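Local atomic coordinates of reducing end xylose-releasing exo-oligoxylanase (Paenibacillus barengoltzii G22, PDB entry 5YXT), a protein that hydrolyses xylo-oligosaccharides, releasing xylose from their reducing ends, as a glycoside hydrolase of family 8. Residues C[82-87]-C[150-155]. Residues are numbered along the deposited sequence; the frame is centred on the assembly and turned at random.
Sequences DRQDVF and FNYGTQ
Tyr152 meets Phe87 and Gln84 with different parts of one ring, a compact example of how one tyrosine can meet an aromatic ring and an amide of the same helix turn. Phe87 turns its edge toward the tyrosine face in an offset edge-to-face pair, the planes at 86°. The centroids lie 5.4 Å apart. The closest carbons are Phe87 CE1 and Tyr152 CE1, at 3.7 Å. With CG anti to the backbone N (chi1 -173°), the Phe87 ring extends from its helix to meet the tyrosine. At the rim of the tyrosine ring, near its plane, Gln84 OE1 lies 3.0 Å from Tyr152 OH, brought there by an extended side chain. In the (alpha/alpha)6 barrel characteristic of glycoside hydrolase family 8, the contact joins the first turns of helices 84-98 and 152-165, and Leu136 and Ala139 of helix 126-143 also touch Tyr152. The hydrogen bonds of these polar ends go elsewhere: Tyr152 OH to Asp88 OD1, Arg146 NH2 to Gln84 OE1. A leucine in place of Tyr152 would probably leave Asp88 without its hydroxyl partner and cost Phe87 the ring its edge packs on here. Farther out, Trp143 pairs edge-to-face with Phe87, and Met75, Ala78 and Val79 of helix 68-80 pack against it.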
# COMPACT_ATOMS: atom_id res chain seq x y z
N ASP C 82 26.87 -19.74 17.79
CA ASP C 82 28.02 -19.91 18.68
C ASP C 82 27.92 -21.21 19.50
O ASP C 82 28.03 -21.20 20.73
CB ASP C 82 28.20 -18.71 19.61
CG ASP C 82 29.60 -18.58 20.15
OD1 ASP C 82 30.46 -19.39 19.75
OD2 ASP C 82 29.84 -17.68 20.98
N ARG C 83 27.72 -22.33 18.81
CA ARG C 83 27.79 -23.64 19.46
C ARG C 83 28.73 -24.53 18.66
O ARG C 83 28.33 -25.25 17.74
CB ARG C 83 26.41 -24.26 19.62
CG ARG C 83 25.76 -23.79 20.93
CD ARG C 83 24.33 -23.40 20.69
NE ARG C 83 23.49 -23.24 21.89
CZ ARG C 83 23.57 -22.23 22.77
NH1 ARG C 83 24.44 -21.23 22.59
NH2 ARG C 83 22.74 -22.20 23.81
N GLN C 84 30.01 -24.48 19.05
CA GLN C 84 31.04 -25.25 18.36
C GLN C 84 30.84 -26.74 18.54
O GLN C 84 31.18 -27.52 17.63
CB GLN C 84 32.42 -24.83 18.87
CG GLN C 84 33.55 -25.39 18.03
CD GLN C 84 34.90 -24.82 18.43
OE1 GLN C 84 35.90 -24.98 17.73
NE2 GLN C 84 34.93 -24.14 19.56
N ASP C 85 30.31 -27.17 19.69
CA ASP C 85 30.10 -28.60 19.91
C ASP C 85 29.15 -29.18 18.87
O ASP C 85 29.42 -30.24 18.30
CB ASP C 85 29.60 -28.85 21.34
CG ASP C 85 28.35 -28.04 21.69
OD1 ASP C 85 28.20 -26.87 21.22
OD2 ASP C 85 27.51 -28.58 22.44
N VAL C 86 28.02 -28.51 18.60
CA VAL C 86 27.11 -28.98 17.57
C VAL C 86 27.77 -28.91 16.20
O VAL C 86 27.71 -29.86 15.41
CB VAL C 86 25.79 -28.18 17.59
CG1 VAL C 86 24.97 -28.48 16.34
CG2 VAL C 86 25.00 -28.49 18.85
N PHE C 87 28.43 -27.79 15.90
CA PHE C 87 29.15 -27.65 14.65
C PHE C 87 30.11 -28.81 14.41
O PHE C 87 30.09 -29.43 13.34
CB PHE C 87 29.92 -26.32 14.64
CG PHE C 87 30.56 -25.99 13.32
CD1 PHE C 87 31.74 -26.61 12.94
CD2 PHE C 87 29.98 -25.07 12.45
CE1 PHE C 87 32.34 -26.32 11.71
CE2 PHE C 87 30.58 -24.77 11.24
CZ PHE C 87 31.76 -25.40 10.87
N PHE C 150 39.18 -30.84 11.84
CA PHE C 150 38.65 -29.57 12.33
C PHE C 150 39.60 -28.41 12.05
O PHE C 150 39.56 -27.41 12.78
CB PHE C 150 38.32 -29.66 13.82
CG PHE C 150 37.47 -30.85 14.17
CD1 PHE C 150 36.18 -30.97 13.68
CD2 PHE C 150 37.97 -31.86 14.98
CE1 PHE C 150 35.40 -32.07 14.00
CE2 PHE C 150 37.19 -32.96 15.30
CZ PHE C 150 35.91 -33.07 14.82
N ASN C 151 40.43 -28.52 11.02
CA ASN C 151 41.25 -27.42 10.54
C ASN C 151 40.40 -26.63 9.55
O ASN C 151 40.60 -26.68 8.34
CB ASN C 151 42.56 -27.93 9.94
CG ASN C 151 42.36 -29.05 8.91
OD1 ASN C 151 41.38 -29.80 8.95
ND2 ASN C 151 43.29 -29.15 7.96
N TYR C 152 39.44 -25.87 10.10
CA TYR C 152 38.27 -25.40 9.35
C TYR C 152 38.66 -24.62 8.10
O TYR C 152 38.14 -24.88 7.01
CB TYR C 152 37.39 -24.52 10.23
CG TYR C 152 36.96 -25.09 11.57
CD1 TYR C 152 36.20 -26.25 11.65
CD2 TYR C 152 37.29 -24.45 12.76
CE1 TYR C 152 35.78 -26.76 12.87
CE2 TYR C 152 36.88 -24.94 14.00
CZ TYR C 152 36.13 -26.10 14.05
OH TYR C 152 35.72 -26.61 15.26
N GLY C 153 39.53 -23.61 8.25
CA GLY C 153 39.88 -22.76 7.11
C GLY C 153 40.56 -23.53 6.00
O GLY C 153 40.35 -23.25 4.81
N THR C 154 41.39 -24.51 6.36
CA THR C 154 42.02 -25.34 5.34
C THR C 154 40.99 -26.21 4.63
O THR C 154 40.99 -26.30 3.40
CB THR C 154 43.11 -26.21 5.98
OG1 THR C 154 44.11 -25.35 6.56
CG2 THR C 154 43.76 -27.09 4.93
N GLN C 155 40.09 -26.84 5.39
CA GLN C 155 39.03 -27.63 4.77
C GLN C 155 38.21 -26.78 3.80
O GLN C 155 37.83 -27.25 2.72
CB GLN C 155 38.13 -28.25 5.84
CG GLN C 155 38.84 -29.22 6.78
CD GLN C 155 39.07 -30.56 6.15
OE1 GLN C 155 38.40 -30.94 5.17
NE2 GLN C 155 40.02 -31.32 6.70